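Local atomic coordinates of 3-deoxy-D-manno-octulosonate 8-phosphate phosphatase KdsC (Xanthomonas campestris pv. campestris, PDB entry 4NAV), a protein that probably catalyses the magnesium-dependent hydrolysis of 3-deoxy-D-manno-octulosonate 8-phosphate to 3-deoxy-D-manno-octulosonate and inorganic phosphate, a step in lipopolysaccharide biosynthesis. Residues A[146-151]-A[160-165]; A[4-9]-A[167-172]; A[46-51]-A[78-83]. All coordinates share one frame; numbering follows the deposited sequence.

Interaction 1: A[146-151]-A[160-165]; sequences VQWHTR and REVCDV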
loop_
_atom_site.group_PDB
_atom_site.type_symbol
_atom_site.label_atom_id
_atom_site.label_comp_id
_atom_site.label_asym_id
_atom_site.label_seq_id
_atom_site.Cartn_x
_atom_site.Cartn_y
_atom_site.Cartn_z
ATOM N N VAL A 146 23.434 -11.761 7.181
ATOM C CA VAL A 146 22.856 -11.628 8.518
ATOM C C VAL A 146 21.980 -12.822 8.835
ATOM O O VAL A 146 21.129 -13.201 8.053
ATOM C CB VAL A 146 21.955 -10.396 8.580
ATOM C CG1 VAL A 146 21.343 -10.270 9.965
ATOM C CG2 VAL A 146 22.750 -9.147 8.204
ATOM N N GLN A 147 22.162 -13.405 10.001
ATOM C CA GLN A 147 21.444 -14.632 10.324
ATOM C C GLN A 147 19.992 -14.395 10.726
ATOM O O GLN A 147 19.092 -15.091 10.250
ATOM C CB GLN A 147 22.254 -15.405 11.330
ATOM C CG GLN A 147 23.690 -15.387 10.828
ATOM C CD GLN A 147 24.556 -16.470 11.406
ATOM O OE1 GLN A 147 24.480 -16.770 12.613
ATOM N NE2 GLN A 147 25.396 -17.071 10.551
ATOM N N TRP A 148 19.748 -13.346 11.503
ATOM C CA TRP A 148 18.394 -13.089 12.010
ATOM C C TRP A 148 17.550 -12.292 11.010
ATOM O O TRP A 148 17.839 -11.136 10.731
ATOM C CB TRP A 148 18.452 -12.402 13.378
ATOM C CG TRP A 148 17.135 -12.099 13.971
ATOM C CD1 TRP A 148 15.926 -12.624 13.636
ATOM C CD2 TRP A 148 16.895 -11.221 15.062
ATOM N NE1 TRP A 148 14.933 -12.089 14.428
ATOM C CE2 TRP A 148 15.515 -11.231 15.318
ATOM C CE3 TRP A 148 17.719 -10.414 15.839
ATOM C CZ2 TRP A 148 14.957 -10.477 16.302
ATOM C CZ3 TRP A 148 17.160 -9.645 16.808
ATOM C CH2 TRP A 148 15.788 -9.675 17.028
ATOM N N HIS A 149 16.513 -12.925 10.471
ATOM C CA HIS A 149 15.572 -12.266 9.584
ATOM C C HIS A 149 14.231 -12.262 10.264
ATOM O O HIS A 149 13.806 -13.293 10.733
ATOM C CB HIS A 149 15.441 -13.042 8.268
ATOM C CG HIS A 149 16.729 -13.197 7.508
ATOM N ND1 HIS A 149 16.785 -13.772 6.258
ATOM C CD2 HIS A 149 18.003 -12.854 7.816
ATOM C CE1 HIS A 149 18.037 -13.784 5.833
ATOM N NE2 HIS A 149 18.795 -13.228 6.759
ATOM N N THR A 150 13.544 -11.132 10.292
ATOM C CA THR A 150 12.200 -11.116 10.788
ATOM C C THR A 150 11.267 -11.801 9.802
ATOM O O THR A 150 11.470 -11.790 8.585
ATOM C CB THR A 150 11.704 -9.679 11.035
ATOM O OG1 THR A 150 11.700 -8.914 9.819
ATOM C CG2 THR A 150 12.593 -8.994 12.071
ATOM N N ARG A 151 10.191 -12.355 10.324
ATOM C CA ARG A 151 9.130 -12.844 9.455
ATOM C C ARG A 151 8.493 -11.668 8.693
ATOM O O ARG A 151 8.206 -11.789 7.533
ATOM C CB ARG A 151 8.073 -13.614 10.262
ATOM C CG ARG A 151 8.486 -15.035 10.614
ATOM C CD ARG A 151 7.710 -15.601 11.806
ATOM N NE ARG A 151 8.456 -15.476 13.071
ATOM C CZ ARG A 151 8.190 -14.629 14.075
ATOM N NH1 ARG A 151 7.160 -13.779 14.033
ATOM N NH2 ARG A 151 8.971 -14.635 15.153
ATOM N N ARG A 160 8.802 -3.859 15.139
ATOM C CA ARG A 160 8.107 -4.316 16.310
ATOM C C ARG A 160 8.527 -5.739 16.605
ATOM O O ARG A 160 8.791 -6.099 17.765
ATOM C CB ARG A 160 6.590 -4.274 16.110
ATOM C CG ARG A 160 5.770 -4.845 17.271
ATOM C CD ARG A 160 6.169 -4.184 18.589
ATOM N NE ARG A 160 5.216 -4.506 19.657
ATOM C CZ ARG A 160 4.006 -3.962 19.797
ATOM N NH1 ARG A 160 3.545 -3.068 18.915
ATOM N NH2 ARG A 160 3.248 -4.327 20.821
ATOM N N GLU A 161 8.625 -6.556 15.567
ATOM C CA GLU A 161 9.019 -7.947 15.767
ATOM C C GLU A 161 10.364 -8.038 16.481
ATOM O O GLU A 161 10.568 -8.913 17.327
ATOM C CB GLU A 161 9.036 -8.705 14.437
ATOM C CG GLU A 161 9.140 -10.213 14.600
ATOM C CD GLU A 161 9.246 -10.921 13.261
ATOM O OE1 GLU A 161 8.560 -10.505 12.262
ATOM O OE2 GLU A 161 10.034 -11.897 13.192
ATOM N N VAL A 162 11.272 -7.140 16.133
ATOM C CA VAL A 162 12.559 -7.091 16.769
ATOM C C VAL A 162 12.393 -6.630 18.210
ATOM O O VAL A 162 12.887 -7.277 19.132
ATOM C CB VAL A 162 13.498 -6.133 16.012
ATOM C CG1 VAL A 162 14.714 -5.730 16.846
ATOM C CG2 VAL A 162 13.960 -6.788 14.738
ATOM N N CYS A 163 11.730 -5.497 18.401
ATOM C CA CYS A 163 11.484 -4.992 19.736
ATOM C C CYS A 163 10.921 -6.086 20.656
ATOM O O CYS A 163 11.426 -6.314 21.750
ATOM C CB CYS A 163 10.557 -3.809 19.664
ATOM S SG CYS A 163 11.273 -2.356 18.804
ATOM N N ASP A 164 9.923 -6.818 20.183
ATOM C CA ASP A 164 9.320 -7.862 21.010
ATOM C C ASP A 164 10.327 -8.926 21.463
ATOM O O ASP A 164 10.354 -9.305 22.642
ATOM C CB ASP A 164 8.192 -8.515 20.261
ATOM C CG ASP A 164 7.022 -7.577 20.017
ATOM O OD1 ASP A 164 6.930 -6.517 20.678
ATOM O OD2 ASP A 164 6.153 -7.935 19.192
ATOM N N VAL A 165 11.234 -9.317 20.572
ATOM C CA VAL A 165 12.266 -10.280 20.924
ATOM C C VAL A 165 13.165 -9.766 22.046
ATOM O O VAL A 165 13.385 -10.442 23.071
ATOM C CB VAL A 165 13.130 -10.615 19.704
ATOM C CG1 VAL A 165 14.446 -11.261 20.124
ATOM C CG2 VAL A 165 12.341 -11.504 18.740
HETATM O O HOH W 1 11.901 -12.515 14.711
#
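Glu161 reaches from helix 158-169 across to the loop 146-151 and lays its carboxylate against Arg151. With CG anti to the backbone N (chi1 -167°) and the chain extended beyond it, the carboxylate arrives at the backbone of Arg151, whose N donates to Glu161 OE2 over 2.9 Å through the syn lone pair of that oxygen. The guanidinium of Arg151 folds over the same group: the two side chains cross at about a right angle, yet their flat ends stack with planes 14° apart, Glu161 OE2 lying over the centre of the guanidinium. The resulting salt bridge, Arg151 NH2 to Glu161 OE2 at 3.5 Å, is one of charge alone, since no N-H points at the oxygen. A water donates to Glu161 OE2 and accepts from Trp148 NE1 at 3.1 Å, in the plane of the indole. The other carboxylate oxygen, OE1, accepts from the backbone N of Ala152.

Beside these polar groups the contact is apolar. Trp148 and Val165 come from opposite directions, the valine meeting the six-membered ring obliquely, Trp148 CZ2 standing 3.7 Å from Val165 CG2, and Thr150 CG2 touches Val162 CG2 at 3.7 Å. Thr150 OG1 bonds to Ala152 O. Backbone bonds of Trp148 and Thr150 to Ala134 tie the loop beside strand 131-133, while Trp148 and Val162 pack on Val133 and on Leu114 of strand 113-116, joining helix 158-169 to the sheet.

Interaction 2: A[4-9]-A[167-172]; sequences SPLQDL and LAAQGQ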
loop_
_atom_site.group_PDB
_atom_site.type_symbol
_atom_site.label_atom_id
_atom_site.label_comp_id
_atom_site.label_asym_id
_atom_site.label_seq_id
_atom_site.Cartn_x
_atom_site.Cartn_y
_atom_site.Cartn_z
ATOM N N SER A 4 5.179 -16.152 22.137
ATOM C CA SER A 4 6.464 -15.784 22.658
ATOM C C SER A 4 7.352 -15.474 21.519
ATOM O O SER A 4 7.645 -16.345 20.710
ATOM C CB SER A 4 7.141 -16.854 23.492
ATOM O OG SER A 4 8.393 -16.320 23.983
ATOM N N PRO A 5 7.827 -14.232 21.468
ATOM C CA PRO A 5 8.728 -13.864 20.387
ATOM C C PRO A 5 9.960 -14.762 20.361
ATOM O O PRO A 5 10.596 -14.872 19.312
ATOM C CB PRO A 5 9.105 -12.423 20.710
ATOM C CG PRO A 5 8.083 -11.967 21.682
ATOM C CD PRO A 5 7.682 -13.158 22.458
ATOM N N LEU A 6 10.254 -15.421 21.487
ATOM C CA LEU A 6 11.492 -16.177 21.641
ATOM C C LEU A 6 11.447 -17.620 21.196
ATOM O O LEU A 6 12.497 -18.244 20.993
ATOM C CB LEU A 6 11.923 -16.152 23.095
ATOM C CG LEU A 6 12.219 -14.768 23.640
ATOM C CD1 LEU A 6 12.815 -14.920 25.035
ATOM C CD2 LEU A 6 13.179 -14.019 22.727
ATOM N N GLN A 7 10.268 -18.196 21.044
ATOM C CA GLN A 7 10.292 -19.606 20.625
ATOM C C GLN A 7 10.663 -19.648 19.138
ATOM O O GLN A 7 10.490 -18.670 18.371
ATOM C CB GLN A 7 9.070 -20.455 21.062
ATOM C CG GLN A 7 7.717 -20.167 20.449
ATOM C CD GLN A 7 6.705 -21.166 21.007
ATOM O OE1 GLN A 7 6.173 -22.054 20.312
ATOM N NE2 GLN A 7 6.475 -21.048 22.295
ATOM N N ASP A 8 11.290 -20.744 18.775
ATOM C CA ASP A 8 11.833 -20.908 17.437
ATOM C C ASP A 8 13.011 -19.996 17.153
ATOM O O ASP A 8 13.407 -19.854 16.009
ATOM C CB ASP A 8 10.733 -20.730 16.390
ATOM C CG ASP A 8 9.494 -21.549 16.709
ATOM O OD1 ASP A 8 9.638 -22.733 17.123
ATOM O OD2 ASP A 8 8.380 -20.994 16.579
ATOM N N LEU A 9 13.594 -19.397 18.182
ATOM C CA LEU A 9 14.820 -18.611 18.021
ATOM C C LEU A 9 15.950 -19.303 18.731
ATOM O O LEU A 9 15.758 -19.903 19.764
ATOM C CB LEU A 9 14.647 -17.248 18.619
ATOM C CG LEU A 9 14.267 -16.105 17.678
ATOM C CD1 LEU A 9 13.240 -16.472 16.603
ATOM C CD2 LEU A 9 13.817 -14.921 18.536
ATOM N N LEU A 167 12.738 -7.191 24.168
ATOM C CA LEU A 167 11.967 -7.061 25.388
ATOM C C LEU A 167 11.715 -8.441 26.050
ATOM O O LEU A 167 11.948 -8.604 27.248
ATOM C CB LEU A 167 10.665 -6.359 25.087
ATOM C CG LEU A 167 10.832 -4.882 24.661
ATOM C CD1 LEU A 167 9.542 -4.314 24.116
ATOM C CD2 LEU A 167 11.291 -4.057 25.859
ATOM N N ALA A 168 11.351 -9.456 25.257
ATOM C CA ALA A 168 11.121 -10.775 25.840
ATOM C C ALA A 168 12.418 -11.330 26.458
ATOM O O ALA A 168 12.408 -11.880 27.541
ATOM C CB ALA A 168 10.604 -11.735 24.785
ATOM N N ALA A 169 13.542 -11.153 25.759
ATOM C CA ALA A 169 14.802 -11.671 26.230
ATOM C C ALA A 169 15.234 -10.973 27.495
ATOM O O ALA A 169 16.035 -11.513 28.263
ATOM C CB ALA A 169 15.891 -11.545 25.171
ATOM N N GLN A 170 14.756 -9.760 27.691
ATOM C CA GLN A 170 15.143 -8.988 28.873
ATOM C C GLN A 170 14.069 -8.975 29.952
ATOM O O GLN A 170 14.108 -8.159 30.840
ATOM C CB GLN A 170 15.523 -7.570 28.444
ATOM C CG GLN A 170 16.761 -7.533 27.553
ATOM C CD GLN A 170 17.246 -6.118 27.276
ATOM O OE1 GLN A 170 16.898 -5.180 27.990
ATOM N NE2 GLN A 170 18.128 -5.984 26.297
ATOM N N GLY A 171 13.134 -9.930 29.868
ATOM C CA GLY A 171 12.161 -10.180 30.928
ATOM C C GLY A 171 11.195 -9.031 31.162
ATOM O O GLY A 171 10.605 -8.880 32.244
ATOM N N GLN A 172 10.927 -8.312 30.098
ATOM C CA GLN A 172 10.197 -7.112 30.209
ATOM C C GLN A 172 8.689 -7.199 29.899
ATOM O O GLN A 172 7.938 -6.224 30.164
ATOM C CB GLN A 172 10.858 -6.130 29.271
ATOM C CG GLN A 172 11.007 -4.783 29.886
ATOM C CD GLN A 172 12.078 -4.681 30.937
ATOM O OE1 GLN A 172 12.654 -5.657 31.364
ATOM N NE2 GLN A 172 12.290 -3.477 31.409
#
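Ala168, in the last turn of helix 158-169, meets Leu6 and Pro5 of the N-terminal loop through its methyl group. Its CB lies 3.6 Å from Leu6 CG, at the fork of the leucine, and 4.0 Å from Pro5 CD, with Pro5 CG equally near. Leu6 has CG anti to its carbonyl carbon (chi1 -62°), which carries both methyls out to the helix. At Ala169 the contact thins: its backbone N lies 3.9 Å from Leu6 CD1, and its CB is 4.4 Å from Leu6 CD2. Gln170 is the first residue to leave helical geometry, and Gly171, with positive phi, is the C-prime residue of a Schellman motif in which Gln172 N bonds to Leu167 O and Gly171 N to Ala168 O. The facing loop is shaped by a type I turn from Ser4 to Gln7 and an ST turn in which Leu6 N donates to Ser4 OG.

This is purely apolar packing of the N-terminal loop, just ahead of helix 11-17, on the end of helix 158-169. Pro5 and Leu6 also rest on Val165 one turn earlier, Ala168 touches Val173 of the following helix 173-180, and Leu167, on the buried side of the same turn, packs on Leu59 of helix 50-61.

Interaction 3: A[46-51]-A[78-83]; sequences KAFNVL and EKRGQD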
loop_
_atom_site.group_PDB
_atom_site.type_symbol
_atom_site.label_atom_id
_atom_site.label_comp_id
_atom_site.label_asym_id
_atom_site.label_seq_id
_atom_site.Cartn_x
_atom_site.Cartn_y
_atom_site.Cartn_z
ATOM N N LYS A 46 7.412 9.496 3.662
ATOM C CA LYS A 46 7.628 8.066 3.913
ATOM C C LYS A 46 6.513 7.595 4.808
ATOM O O LYS A 46 5.903 8.400 5.480
ATOM C CB LYS A 46 8.963 7.800 4.615
ATOM C CG LYS A 46 10.055 8.836 4.354
ATOM C CD LYS A 46 11.409 8.428 4.913
ATOM C CE LYS A 46 12.533 9.013 4.073
ATOM N NZ LYS A 46 13.830 9.114 4.815
ATOM N N ALA A 47 6.260 6.290 4.830
ATOM C CA ALA A 47 5.282 5.738 5.738
ATOM C C ALA A 47 5.939 4.923 6.830
ATOM O O ALA A 47 6.573 3.890 6.567
ATOM C CB ALA A 47 4.295 4.883 4.990
ATOM N N PHE A 48 5.778 5.377 8.062
ATOM C CA PHE A 48 6.139 4.576 9.231
ATOM C C PHE A 48 4.902 3.835 9.715
ATOM O O PHE A 48 3.818 4.034 9.173
ATOM C CB PHE A 48 6.678 5.475 10.340
ATOM C CG PHE A 48 7.881 6.250 9.935
ATOM C CD1 PHE A 48 9.141 5.706 10.065
ATOM C CD2 PHE A 48 7.752 7.492 9.352
ATOM C CE1 PHE A 48 10.266 6.417 9.657
ATOM C CE2 PHE A 48 8.867 8.194 8.930
ATOM C CZ PHE A 48 10.127 7.661 9.090
ATOM N N ASN A 49 5.082 2.959 10.702
ATOM C CA ASN A 49 4.069 2.016 11.128
ATOM C C ASN A 49 3.840 2.160 12.626
ATOM O O ASN A 49 4.810 2.173 13.365
ATOM C CB ASN A 49 4.573 0.613 10.846
ATOM C CG ASN A 49 3.623 -0.455 11.361
ATOM O OD1 ASN A 49 3.589 -0.752 12.566
ATOM N ND2 ASN A 49 2.925 -1.117 10.435
ATOM N N VAL A 50 2.590 2.175 13.086
ATOM C CA VAL A 50 2.336 2.391 14.500
ATOM C C VAL A 50 2.734 1.257 15.400
ATOM O O VAL A 50 3.085 1.508 16.538
ATOM C CB VAL A 50 0.868 2.733 14.833
ATOM C CG1 VAL A 50 0.467 4.033 14.126
ATOM C CG2 VAL A 50 -0.073 1.573 14.491
ATOM N N LEU A 51 2.686 0.012 14.908
ATOM C CA LEU A 51 3.198 -1.118 15.701
ATOM C C LEU A 51 4.684 -0.977 15.927
ATOM O O LEU A 51 5.182 -1.202 17.026
ATOM C CB LEU A 51 2.942 -2.453 15.038
ATOM C CG LEU A 51 1.477 -2.799 14.745
ATOM C CD1 LEU A 51 1.366 -4.194 14.085
ATOM C CD2 LEU A 51 0.581 -2.710 15.981
ATOM N N GLU A 78 13.779 12.939 11.422
ATOM C CA GLU A 78 13.938 13.732 12.641
ATOM C C GLU A 78 12.572 13.883 13.326
ATOM O O GLU A 78 12.439 13.568 14.509
ATOM C CB GLU A 78 14.593 15.129 12.395
ATOM C CG GLU A 78 16.056 15.107 11.954
ATOM N N LYS A 79 11.563 14.352 12.588
ATOM C CA LYS A 79 10.223 14.545 13.162
ATOM C C LYS A 79 9.674 13.242 13.779
ATOM O O LYS A 79 9.059 13.267 14.859
ATOM C CB LYS A 79 9.269 15.161 12.129
ATOM C CG LYS A 79 9.540 16.646 11.858
ATOM N N ARG A 80 9.954 12.109 13.130
ATOM C CA ARG A 80 9.544 10.810 13.619
ATOM C C ARG A 80 10.228 10.447 14.936
ATOM O O ARG A 80 9.590 9.913 15.855
ATOM C CB ARG A 80 9.838 9.734 12.568
ATOM C CG ARG A 80 9.370 8.322 12.905
ATOM C CD ARG A 80 7.890 8.255 13.246
ATOM N NE ARG A 80 7.479 6.889 13.614
ATOM C CZ ARG A 80 6.269 6.546 14.064
ATOM N NH1 ARG A 80 5.316 7.463 14.231
ATOM N NH2 ARG A 80 6.013 5.273 14.336
ATOM N N GLY A 81 11.532 10.684 15.001
ATOM C CA GLY A 81 12.282 10.470 16.228
ATOM C C GLY A 81 11.744 11.301 17.381
ATOM O O GLY A 81 11.648 10.802 18.511
ATOM N N GLN A 82 11.399 12.565 17.115
ATOM C CA GLN A 82 10.852 13.436 18.160
ATOM C C GLN A 82 9.532 12.865 18.663
ATOM O O GLN A 82 9.359 12.717 19.862
ATOM C CB GLN A 82 10.715 14.893 17.724
ATOM N N ASP A 83 8.641 12.465 17.761
ATOM C CA ASP A 83 7.332 11.937 18.164
ATOM C C ASP A 83 7.422 10.731 19.087
ATOM O O ASP A 83 6.522 10.500 19.884
ATOM C CB ASP A 83 6.496 11.564 16.938
ATOM C CG ASP A 83 6.223 12.747 16.036
ATOM O OD1 ASP A 83 6.566 13.873 16.443
ATOM O OD2 ASP A 83 5.690 12.552 14.915
#
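The contact lies near what is probably the DxD motif of the haloacid dehalogenase fold (Asp26 and Asp28), where a strand of the small antiparallel sheet, 44-49, faces helix 75-84. Phe48 and Arg80 carry it. The aliphatic part of Arg80 runs across one face of the phenyl ring, with CG 3.7 Å from the centroid of the Phe48 ring and only 3° off the ring normal, a CH-pi contact centred on the face. Arg80 CG is anti to the backbone N (chi1 -176°), which sends the chain out from the helix, and a bend at chi2 (54°) turns the rest along the ring toward the Phe48 backbone. The two side chains thus slide past each other in opposite directions: Arg80 NE comes within 3.7 Å of Phe48 CB, which lies over one face of the guanidinium toward its rim. Ring and guanidinium planes are 21° apart, so the guanidinium lies nearly parallel to the ring, in a separate layer displaced toward Phe48 CB. Arg80 NH2 also approaches Asn49 O, at 3.5 Å, but at an angle too poor for a hydrogen bond. The cationic end is instead held by Tyr38 of the second subunit, whose OH bonds to Arg80 NH1, while the ring of that same tyrosine meets Phe48 edge-to-face.

Asn49 is the N-cap of helix 50-61: its OD1 accepts from Asp52 N and, weakly, from Leu51 N. Lys46, earlier on the strand, forms a salt bridge with Asp28, the predicted substrate-binding residue. Phe48 packs on Val27 and Leu31 of the loop after strand 22-25, and residues 46-48, on the strand that packs against helix 75-84, pair antiparallel with a strand of the second subunit, continuing the sheet across the interface.

Overall arrangement
Interactions 1 and 2 share helix 158-169 and touch directly: Val165, which meets Trp148 in interaction 1, also packs on Leu9 of the N-terminal loop, and the two centres are 11 Å apart. Interaction 3 lies about 19 Å from interaction 1, centre to centre, yet Arg160 NH1 probably bonds to Leu51 O, linking 160-165 to the start of helix 50-61. Interactions 2 and 3 do not touch, their nearest atoms being about 9 Å apart. Interactions 1 and 3 both lie near the predicted active site: the Thr150 side chain is about 9 Å from that of Asp118, and that of Phe48 about 7 Å from that of Asp28. Both also touch the second subunit.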